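Local atomic coordinates of protein Niban 2 (PDB entry 7CTP), a protein that may help to suppress apoptosis and may promote invasion by melanoma cells, and carries a pleckstrin homology (PH) domain within a largely helical chain. Residues L64-V69 and V91-G96; N117-K122 and H192-I197; T155-I160 and A177-W182. One frame throughout, in Å; residues are numbered along the deposited sequence.

Interaction 1: L64-V69 and V91-G96; sequences LDERIV and VPHNYG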
loop_
_atom_site.group_PDB
_atom_site.type_symbol
_atom_site.label_atom_id
_atom_site.label_comp_id
_atom_site.label_asym_id
_atom_site.label_seq_id
_atom_site.Cartn_x
_atom_site.Cartn_y
_atom_site.Cartn_z
ATOM N N LEU A 64 -7.725 -0.352 19.030
ATOM C CA LEU A 64 -7.480 0.461 20.207
ATOM C C LEU A 64 -8.579 1.503 20.339
ATOM O O LEU A 64 -9.198 1.910 19.351
ATOM C CB LEU A 64 -6.117 1.144 20.103
ATOM C CG LEU A 64 -4.925 0.194 20.152
ATOM C CD1 LEU A 64 -3.695 0.827 19.479
ATOM C CD2 LEU A 64 -4.614 -0.203 21.599
ATOM N N ASP A 65 -8.841 1.916 21.577
ATOM C CA ASP A 65 -9.733 3.050 21.799
ATOM C C ASP A 65 -9.274 4.227 20.950
ATOM O O ASP A 65 -8.074 4.474 20.807
ATOM C CB ASP A 65 -9.750 3.444 23.277
ATOM C CG ASP A 65 -10.484 2.440 24.140
ATOM O OD1 ASP A 65 -11.147 1.540 23.584
ATOM O OD2 ASP A 65 -10.397 2.564 25.379
ATOM N N GLU A 66 -10.233 4.921 20.349
ATOM C CA GLU A 66 -9.911 5.992 19.415
ATOM C C GLU A 66 -9.347 7.182 20.176
ATOM O O GLU A 66 -9.978 7.680 21.116
ATOM C CB GLU A 66 -11.152 6.391 18.619
ATOM C CG GLU A 66 -11.720 5.255 17.782
ATOM C CD GLU A 66 -12.939 5.657 16.975
ATOM O OE1 GLU A 66 -13.429 6.790 17.157
ATOM O OE2 GLU A 66 -13.405 4.830 16.160
ATOM N N ARG A 67 -8.144 7.611 19.792
ATOM C CA ARG A 67 -7.501 8.793 20.347
ATOM C C ARG A 67 -6.934 9.622 19.206
ATOM O O ARG A 67 -6.604 9.092 18.144
ATOM C CB ARG A 67 -6.374 8.443 21.329
ATOM C CG ARG A 67 -6.801 7.575 22.503
ATOM C CD ARG A 67 -6.302 8.118 23.844
ATOM N NE ARG A 67 -4.890 7.812 24.081
ATOM C CZ ARG A 67 -4.391 7.404 25.247
ATOM N NH1 ARG A 67 -5.193 7.239 26.290
ATOM N NH2 ARG A 67 -3.094 7.150 25.368
ATOM N N ILE A 68 -6.849 10.933 19.434
ATOM C CA ILE A 68 -6.197 11.821 18.479
ATOM C C ILE A 68 -4.724 11.459 18.408
ATOM O O ILE A 68 -4.085 11.207 19.436
ATOM C CB ILE A 68 -6.412 13.286 18.893
ATOM C CG1 ILE A 68 -7.890 13.657 18.753
ATOM C CG2 ILE A 68 -5.538 14.218 18.066
ATOM C CD1 ILE A 68 -8.272 14.958 19.412
ATOM N N VAL A 69 -4.180 11.392 17.187
ATOM C CA VAL A 69 -2.778 11.014 17.025
ATOM C C VAL A 69 -1.858 12.187 17.343
ATOM O O VAL A 69 -0.835 12.024 18.022
ATOM C CB VAL A 69 -2.530 10.472 15.603
ATOM C CG1 VAL A 69 -1.044 10.181 15.399
ATOM C CG2 VAL A 69 -3.344 9.219 15.365
ATOM N N VAL A 91 -4.716 15.322 13.631
ATOM C CA VAL A 91 -4.708 13.996 13.021
ATOM C C VAL A 91 -5.548 13.055 13.879
ATOM O O VAL A 91 -5.094 12.628 14.948
ATOM C CB VAL A 91 -3.283 13.451 12.862
ATOM C CG1 VAL A 91 -3.334 12.020 12.333
ATOM C CG2 VAL A 91 -2.481 14.343 11.919
ATOM N N PRO A 92 -6.757 12.699 13.450
ATOM C CA PRO A 92 -7.589 11.788 14.250
ATOM C C PRO A 92 -7.084 10.356 14.257
ATOM O O PRO A 92 -6.084 10.023 13.617
ATOM C CB PRO A 92 -8.963 11.871 13.569
ATOM C CG PRO A 92 -8.903 13.044 12.648
ATOM C CD PRO A 92 -7.465 13.181 12.254
ATOM N N HIS A 93 -7.813 9.492 14.972
ATOM C CA HIS A 93 -7.457 8.080 15.095
ATOM C C HIS A 93 -7.260 7.400 13.744
ATOM O O HIS A 93 -6.528 6.408 13.652
ATOM C CB HIS A 93 -8.555 7.337 15.863
ATOM C CG HIS A 93 -9.871 7.318 15.142
ATOM N ND1 HIS A 93 -10.308 6.235 14.404
ATOM C CD2 HIS A 93 -10.827 8.271 15.013
ATOM C CE1 HIS A 93 -11.483 6.516 13.866
ATOM N NE2 HIS A 93 -11.821 7.744 14.223
ATOM N N ASN A 94 -7.931 7.881 12.697
ATOM C CA ASN A 94 -7.880 7.226 11.397
ATOM C C ASN A 94 -6.907 7.891 10.430
ATOM O O ASN A 94 -6.950 7.597 9.232
ATOM C CB ASN A 94 -9.278 7.163 10.772
ATOM C CG ASN A 94 -9.889 8.532 10.542
ATOM O OD1 ASN A 94 -9.231 9.565 10.692
ATOM N ND2 ASN A 94 -11.164 8.545 10.167
ATOM N N TYR A 95 -6.054 8.792 10.920
ATOM C CA TYR A 95 -4.922 9.334 10.161
ATOM C C TYR A 95 -5.354 10.232 9.006
ATOM O O TYR A 95 -4.594 10.441 8.053
ATOM C CB TYR A 95 -4.003 8.216 9.656
ATOM C CG TYR A 95 -3.067 7.703 10.723
ATOM C CD1 TYR A 95 -1.963 8.450 11.123
ATOM C CD2 TYR A 95 -3.289 6.474 11.339
ATOM C CE1 TYR A 95 -1.095 7.983 12.104
ATOM C CE2 TYR A 95 -2.430 6.002 12.318
ATOM C CZ TYR A 95 -1.339 6.759 12.696
ATOM O OH TYR A 95 -0.484 6.286 13.672
ATOM N N GLY A 96 -6.562 10.783 9.069
ATOM C CA GLY A 96 -6.864 11.935 8.250
ATOM C C GLY A 96 -6.099 13.149 8.737
ATOM O O GLY A 96 -5.575 13.180 9.849
#

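Interaction 2: N117-K122 and H192-I197; sequences NSAGYK and HCNNGI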
loop_
_atom_site.group_PDB
_atom_site.type_symbol
_atom_site.label_atom_id
_atom_site.label_comp_id
_atom_site.label_asym_id
_atom_site.label_seq_id
_atom_site.Cartn_x
_atom_site.Cartn_y
_atom_site.Cartn_z
ATOM N N ASN A 117 -7.359 12.969 3.069
ATOM C CA ASN A 117 -6.809 11.621 2.994
ATOM C C ASN A 117 -5.557 11.686 2.127
ATOM O O ASN A 117 -5.626 12.097 0.967
ATOM C CB ASN A 117 -7.838 10.644 2.413
ATOM C CG ASN A 117 -7.295 9.228 2.237
ATOM O OD1 ASN A 117 -6.313 8.998 1.527
ATOM N ND2 ASN A 117 -7.962 8.261 2.861
ATOM N N SER A 118 -4.411 11.297 2.686
ATOM C CA SER A 118 -3.125 11.557 2.041
ATOM C C SER A 118 -2.595 10.365 1.235
ATOM O O SER A 118 -1.396 10.304 0.946
ATOM C CB SER A 118 -2.104 11.997 3.095
ATOM O OG SER A 118 -1.969 11.017 4.105
ATOM N N ALA A 119 -3.455 9.424 0.848
ATOM C CA ALA A 119 -2.989 8.324 0.008
ATOM C C ALA A 119 -2.390 8.874 -1.284
ATOM O O ALA A 119 -2.956 9.776 -1.908
ATOM C CB ALA A 119 -4.138 7.363 -0.306
ATOM N N GLY A 120 -1.235 8.335 -1.674
ATOM C CA GLY A 120 -0.591 8.732 -2.908
ATOM C C GLY A 120 0.230 10.000 -2.825
ATOM O O GLY A 120 0.807 10.416 -3.844
ATOM N N TYR A 121 0.300 10.632 -1.655
ATOM C CA TYR A 121 1.044 11.872 -1.502
ATOM C C TYR A 121 2.505 11.593 -1.162
ATOM O O TYR A 121 2.872 10.495 -0.726
ATOM C CB TYR A 121 0.418 12.759 -0.413
ATOM C CG TYR A 121 -0.736 13.598 -0.916
ATOM C CD1 TYR A 121 -2.014 13.059 -1.029
ATOM C CD2 TYR A 121 -0.548 14.926 -1.287
ATOM C CE1 TYR A 121 -3.080 13.818 -1.504
ATOM C CE2 TYR A 121 -1.612 15.698 -1.757
ATOM C CZ TYR A 121 -2.870 15.138 -1.860
ATOM O OH TYR A 121 -3.922 15.907 -2.339
ATOM N N LYS A 122 3.342 12.608 -1.403
ATOM C CA LYS A 122 4.746 12.634 -1.001
ATOM C C LYS A 122 5.006 13.949 -0.279
ATOM O O LYS A 122 4.383 14.961 -0.598
ATOM C CB LYS A 122 5.694 12.538 -2.209
ATOM C CG LYS A 122 5.500 11.313 -3.083
ATOM C CD LYS A 122 6.084 10.069 -2.419
ATOM C CE LYS A 122 6.292 8.942 -3.436
ATOM N NZ LYS A 122 5.166 7.961 -3.425
ATOM N N HIS A 192 -0.436 5.062 6.317
ATOM C CA HIS A 192 -1.695 4.480 6.769
ATOM C C HIS A 192 -2.752 4.536 5.669
ATOM O O HIS A 192 -3.421 3.533 5.383
ATOM C CB HIS A 192 -2.171 5.200 8.035
ATOM C CG HIS A 192 -3.401 4.602 8.648
ATOM N ND1 HIS A 192 -3.351 3.576 9.565
ATOM C CD2 HIS A 192 -4.714 4.876 8.457
ATOM C CE1 HIS A 192 -4.582 3.243 9.916
ATOM N NE2 HIS A 192 -5.428 4.020 9.263
ATOM N N CYS A 193 -2.912 5.703 5.034
ATOM C CA CYS A 193 -3.903 5.838 3.966
ATOM C C CYS A 193 -3.538 5.028 2.730
ATOM O O CYS A 193 -4.434 4.567 2.019
ATOM C CB CYS A 193 -4.109 7.314 3.611
ATOM S SG CYS A 193 -4.811 8.320 4.958
ATOM N N ASN A 194 -2.244 4.840 2.451
ATOM C CA ASN A 194 -1.847 4.001 1.319
ATOM C C ASN A 194 -2.279 2.553 1.518
ATOM O O ASN A 194 -2.584 1.855 0.547
ATOM C CB ASN A 194 -0.334 4.050 1.108
ATOM C CG ASN A 194 0.118 5.295 0.386
ATOM O OD1 ASN A 194 -0.693 6.030 -0.175
ATOM N ND2 ASN A 194 1.431 5.529 0.378
ATOM N N ASN A 195 -2.312 2.093 2.769
ATOM C CA ASN A 195 -2.645 0.712 3.113
ATOM C C ASN A 195 -4.166 0.544 3.157
ATOM O O ASN A 195 -4.772 0.197 4.171
ATOM C CB ASN A 195 -1.982 0.374 4.443
ATOM C CG ASN A 195 -2.042 -1.103 4.791
ATOM O OD1 ASN A 195 -1.731 -1.964 3.964
ATOM N ND2 ASN A 195 -2.383 -1.397 6.053
ATOM N N GLY A 196 -4.790 0.822 2.015
ATOM C CA GLY A 196 -6.232 0.940 1.964
ATOM C C GLY A 196 -7.000 -0.322 1.651
ATOM O O GLY A 196 -8.229 -0.323 1.770
ATOM N N ILE A 197 -6.321 -1.387 1.239
ATOM C CA ILE A 197 -6.964 -2.676 0.971
ATOM C C ILE A 197 -6.352 -3.708 1.913
ATOM O O ILE A 197 -5.167 -4.036 1.762
ATOM C CB ILE A 197 -6.788 -3.099 -0.496
ATOM C CG1 ILE A 197 -7.413 -2.073 -1.451
ATOM C CG2 ILE A 197 -7.383 -4.485 -0.723
ATOM C CD1 ILE A 197 -7.068 -2.331 -2.908
HETATM O O HOH W 1 -7.036 5.497 1.742
HETATM O O HOH W 2 2.429 7.889 -1.250
#

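Interaction 3: T155-I160 and A177-W182; sequences TQFPLI and AEQDKW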
loop_
_atom_site.group_PDB
_atom_site.type_symbol
_atom_site.label_atom_id
_atom_site.label_comp_id
_atom_site.label_asym_id
_atom_site.label_seq_id
_atom_site.Cartn_x
_atom_site.Cartn_y
_atom_site.Cartn_z
ATOM N N THR A 155 8.112 31.227 6.970
ATOM C CA THR A 155 9.169 30.665 7.799
ATOM C C THR A 155 10.138 29.887 6.924
ATOM O O THR A 155 9.899 29.665 5.731
ATOM C CB THR A 155 8.621 29.744 8.898
ATOM O OG1 THR A 155 8.380 28.438 8.349
ATOM C CG2 THR A 155 7.336 30.299 9.499
ATOM N N GLN A 156 11.240 29.463 7.538
ATOM C CA GLN A 156 12.273 28.698 6.855
ATOM C C GLN A 156 12.042 27.191 6.906
ATOM O O GLN A 156 12.935 26.428 6.526
ATOM C CB GLN A 156 13.645 29.013 7.461
ATOM C CG GLN A 156 13.914 30.489 7.675
ATOM C CD GLN A 156 13.778 30.893 9.135
ATOM O OE1 GLN A 156 12.673 30.900 9.690
ATOM N NE2 GLN A 156 14.901 31.233 9.766
ATOM N N PHE A 157 10.880 26.741 7.369
ATOM C CA PHE A 157 10.636 25.318 7.605
ATOM C C PHE A 157 9.326 24.909 6.954
ATOM O O PHE A 157 8.304 24.731 7.626
ATOM C CB PHE A 157 10.642 25.017 9.101
ATOM C CG PHE A 157 11.858 25.548 9.797
ATOM C CD1 PHE A 157 13.093 24.946 9.609
ATOM C CD2 PHE A 157 11.779 26.678 10.594
ATOM C CE1 PHE A 157 14.223 25.447 10.230
ATOM C CE2 PHE A 157 12.904 27.181 11.216
ATOM C CZ PHE A 157 14.125 26.565 11.034
ATOM N N PRO A 158 9.322 24.745 5.638
ATOM C CA PRO A 158 8.097 24.347 4.947
ATOM C C PRO A 158 7.912 22.837 4.967
ATOM O O PRO A 158 8.848 22.067 5.191
ATOM C CB PRO A 158 8.330 24.856 3.522
ATOM C CG PRO A 158 9.820 24.699 3.344
ATOM C CD PRO A 158 10.451 24.918 4.703
ATOM N N LEU A 159 6.660 22.430 4.748
ATOM C CA LEU A 159 6.279 21.042 4.505
ATOM C C LEU A 159 5.211 21.071 3.425
ATOM O O LEU A 159 4.152 21.671 3.625
ATOM C CB LEU A 159 5.732 20.366 5.772
ATOM C CG LEU A 159 6.258 18.998 6.206
ATOM C CD1 LEU A 159 7.764 18.988 6.186
ATOM C CD2 LEU A 159 5.761 18.670 7.600
ATOM N N ILE A 160 5.486 20.447 2.284
ATOM C CA ILE A 160 4.600 20.493 1.127
ATOM C C ILE A 160 4.126 19.082 0.821
ATOM O O ILE A 160 4.930 18.142 0.798
ATOM C CB ILE A 160 5.298 21.122 -0.095
ATOM C CG1 ILE A 160 5.584 22.599 0.184
ATOM C CG2 ILE A 160 4.419 20.973 -1.342
ATOM C CD1 ILE A 160 6.629 23.193 -0.736
ATOM N N ALA A 177 12.144 21.878 14.824
ATOM C CA ALA A 177 11.584 20.832 15.669
ATOM C C ALA A 177 10.150 20.517 15.268
ATOM O O ALA A 177 9.752 19.347 15.205
ATOM C CB ALA A 177 11.651 21.240 17.137
ATOM N N GLU A 178 9.350 21.554 15.003
ATOM C CA GLU A 178 7.967 21.326 14.598
ATOM C C GLU A 178 7.909 20.687 13.214
ATOM O O GLU A 178 7.102 19.781 12.977
ATOM C CB GLU A 178 7.188 22.643 14.639
ATOM C CG GLU A 178 6.900 23.145 16.058
ATOM C CD GLU A 178 6.019 24.385 16.087
ATOM O OE1 GLU A 178 5.644 24.825 17.196
ATOM O OE2 GLU A 178 5.702 24.924 15.007
ATOM N N GLN A 179 8.783 21.137 12.304
ATOM C CA GLN A 179 8.892 20.553 10.967
ATOM C C GLN A 179 9.181 19.057 11.040
ATOM O O GLN A 179 8.521 18.249 10.370
ATOM C CB GLN A 179 9.989 21.281 10.181
ATOM C CG GLN A 179 9.973 21.073 8.673
ATOM C CD GLN A 179 11.259 21.536 8.011
ATOM O OE1 GLN A 179 12.336 21.482 8.614
ATOM N NE2 GLN A 179 11.157 21.993 6.768
ATOM N N ASP A 180 10.155 18.670 11.871
ATOM C CA ASP A 180 10.538 17.265 11.989
ATOM C C ASP A 180 9.401 16.427 12.546
ATOM O O ASP A 180 9.196 15.284 12.122
ATOM C CB ASP A 180 11.771 17.121 12.886
ATOM C CG ASP A 180 13.040 17.631 12.234
ATOM O OD1 ASP A 180 13.040 17.865 11.008
ATOM O OD2 ASP A 180 14.042 17.803 12.960
ATOM N N LYS A 181 8.666 16.970 13.516
ATOM C CA LYS A 181 7.560 16.231 14.115
ATOM C C LYS A 181 6.438 16.039 13.108
ATOM O O LYS A 181 5.915 14.931 12.941
ATOM C CB LYS A 181 7.045 16.970 15.352
ATOM C CG LYS A 181 5.918 16.255 16.089
ATOM C CD LYS A 181 6.273 14.812 16.396
ATOM C CE LYS A 181 5.511 14.309 17.618
ATOM N NZ LYS A 181 6.328 13.330 18.394
ATOM N N TRP A 182 6.058 17.118 12.428
ATOM C CA TRP A 182 4.969 17.026 11.465
ATOM C C TRP A 182 5.361 16.178 10.264
ATOM O O TRP A 182 4.495 15.547 9.653
ATOM C CB TRP A 182 4.538 18.423 11.030
ATOM C CG TRP A 182 3.499 19.017 11.929
ATOM C CD1 TRP A 182 3.658 20.074 12.782
ATOM C CD2 TRP A 182 2.139 18.589 12.069
ATOM N NE1 TRP A 182 2.477 20.330 13.446
ATOM C CE2 TRP A 182 1.531 19.430 13.027
ATOM C CE3 TRP A 182 1.378 17.574 11.483
ATOM C CZ2 TRP A 182 0.199 19.288 13.406
ATOM C CZ3 TRP A 182 0.056 17.433 11.861
ATOM C CH2 TRP A 182 -0.523 18.284 12.814
#

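Interaction 1: L64-V69 and V91-G96
Glu66 lays its whole side chain over the imidazole of His93. Glu66 CB starts near the root of the ring, 3.8 Å from His93 CG, and Glu66 CG then passes over the ring face, 3.9 Å from its centroid and 16° off the normal, which makes a CH-pi contact. Beyond CG the chain is extended (chi2 -179°), and this carries CD over the middle of the ring, 3.5 Å above its plane. The carboxylate ends up stacked on the imidazole, the two planes only 9° apart: Glu66 OE2 comes to 3.4 Å from His93 CE1, while OE1 lies above the NE2 side without a bonding angle. On the opposite face of the ring sits CB of Asn94. His93 belongs to a type I beta turn from Pro92 to Tyr95, closed by Tyr95 N bonding to Pro92 O, and its own CA is brought up against the carbonyl oxygen of Arg67.

One backbone hydrogen bond crosses the contact, from Val69 N to Val91 O at 2.7 Å, where the chain is about to enter strand 70-77 and strand 84-91 ends. Val69 then turns its side chain inward: Val69 CB packs on Val91 CG1 at 3.7 Å, and CG1 and CG2 approach the Tyr95 ring, CG2 standing above its face near the rim. Tyr95 also packs on helix 176-194, where its ring meets that of His192, whereas Arg67 pairs with Glu389. The contact thus joins the lead-in to the first PH-domain strand with the turn after the second. Glu66 also touches a crystal neighbour, so the lattice may partly set its pose. As it stands, any attraction between Glu66 and a protonated His93 would probably act through the ring face and not through a directed N-H bond.

Interaction 2: N117-K122 and H192-I197
Ala119 and Asn194 bring their CA atoms to 4.7 Å where the type II beta turn from Ser118 to Tyr121 meets the last turn of helix 176-194, and Gly120, at the third position of that turn with phi 82°, offers its backbone N-H to the helix. The acceptor is Asn194 OD1, 2.8 Å from Gly120 N; the donor lies in the carbonyl plane and the N-H...O angle is 156°. Asn194 OD1 also stands 3.3 Å from Ala119 CA. At its other end the amide of Asn194 gives ND2 to a water that also donates to Tyr121 O, and ND2 has a further partner in Gln430, so both ends of the amide are engaged.

The turn belongs to the connection between strands 114-116 and 122-124 of the PH domain, and the helix is the C-terminal helix characteristic of that fold, here near its end. Cys193 points into the connection. Cys193 CB packs 3.9 Å from Ala119 CB, and Cys193 SG lies beside Ser118 N at 3.8 Å, a packing contact. Asn117 comes in from the other end of the loop: with CG anti to the backbone N (chi1 177°), Asn117 OD1 reaches forward along the chain to accept from Ala119 N at 3.0 Å, an Asx turn, and stands 3.5 Å from Cys193 CB. Gln234 of helix 232-252 donates to that same OD1. Asn117 ND2 reaches the helix indirectly, through a water that in turn donates to Cys193 O, 2.8 Å away.

Interaction 3: T155-I160 and A177-W182
Gln179 reaches from helix 177-182 to the backbone of strand 157-160 and supplies the polar part of the contact. Gln179 NE2 donates to Pro158 O at 2.8 Å, with an N-H...O angle of 168°. The acceptor lies almost in the amide plane, although the donor is tilted from the carbonyl plane of Pro158. Two torsions bring the amide there: CG is anti to the backbone N (chi1 -164°) and the chain stays extended beyond it, so the side chain spans the gap between helix and strand at full length. The polar amide nitrogen of the buried Gln179 is thereby satisfied by the strand backbone.

Van der Waals contacts line this arm. Phe157 CB lies 3.7 Å from Gln179 CD, and the Phe157 ring crosses the amide at about a right angle, presenting its edge: Phe157 CD1 is 3.7 Å from Gln179 OE1, which sits near the ring plane. Pro158 runs alongside on the same course, and Pro158 CD lies 3.6 Å from Gln179 NE2. Further along the strand, the two methyls of Leu159 divide between helix residues, Leu159 CD1 resting on Gln179 CG at 3.9 Å and Leu159 CD2 on Trp182 CB at 3.6 Å, the latter close to the helix backbone as well.

Just before the strand, Thr155 OG1 accepts from Phe157 N in an ST turn. Strand and helix segments run nearly parallel, their axes 8.4 Å apart and 19° from each other. The contact therefore sets the beginning of the C-terminal PH helix against strand 157-162, which pairs with strand 169-173 through Phe157 and Leu159, while the Trp182 ring meets Phe70 of strand 70-77 edge to face and also touches strand 84-91.

In the fold
Interactions 2 and 3 share helix 176-194, which interaction 1 touches through side chains. Interaction 3 uses its beginning and interaction 2 its end, both buried, whereas interaction 1, partly buried, lies at the ends of two neighbouring inner strands, 70-77 and 84-91, with Tyr95 packing on His192. Val91 of interaction 1 also meets the Trp182 ring of interaction 3. In both helix contacts a side-chain amide grips the main chain, but Gln179 donates to a strand carbonyl among apolar neighbours, while Asn194 accepts from a turn N-H, in a contact that two waters also bridge. Interaction 1 instead combines a backbone bond with a stacked carboxylate and imidazole on its exposed side. Interaction 3 is nested within the loop that interaction 2 closes.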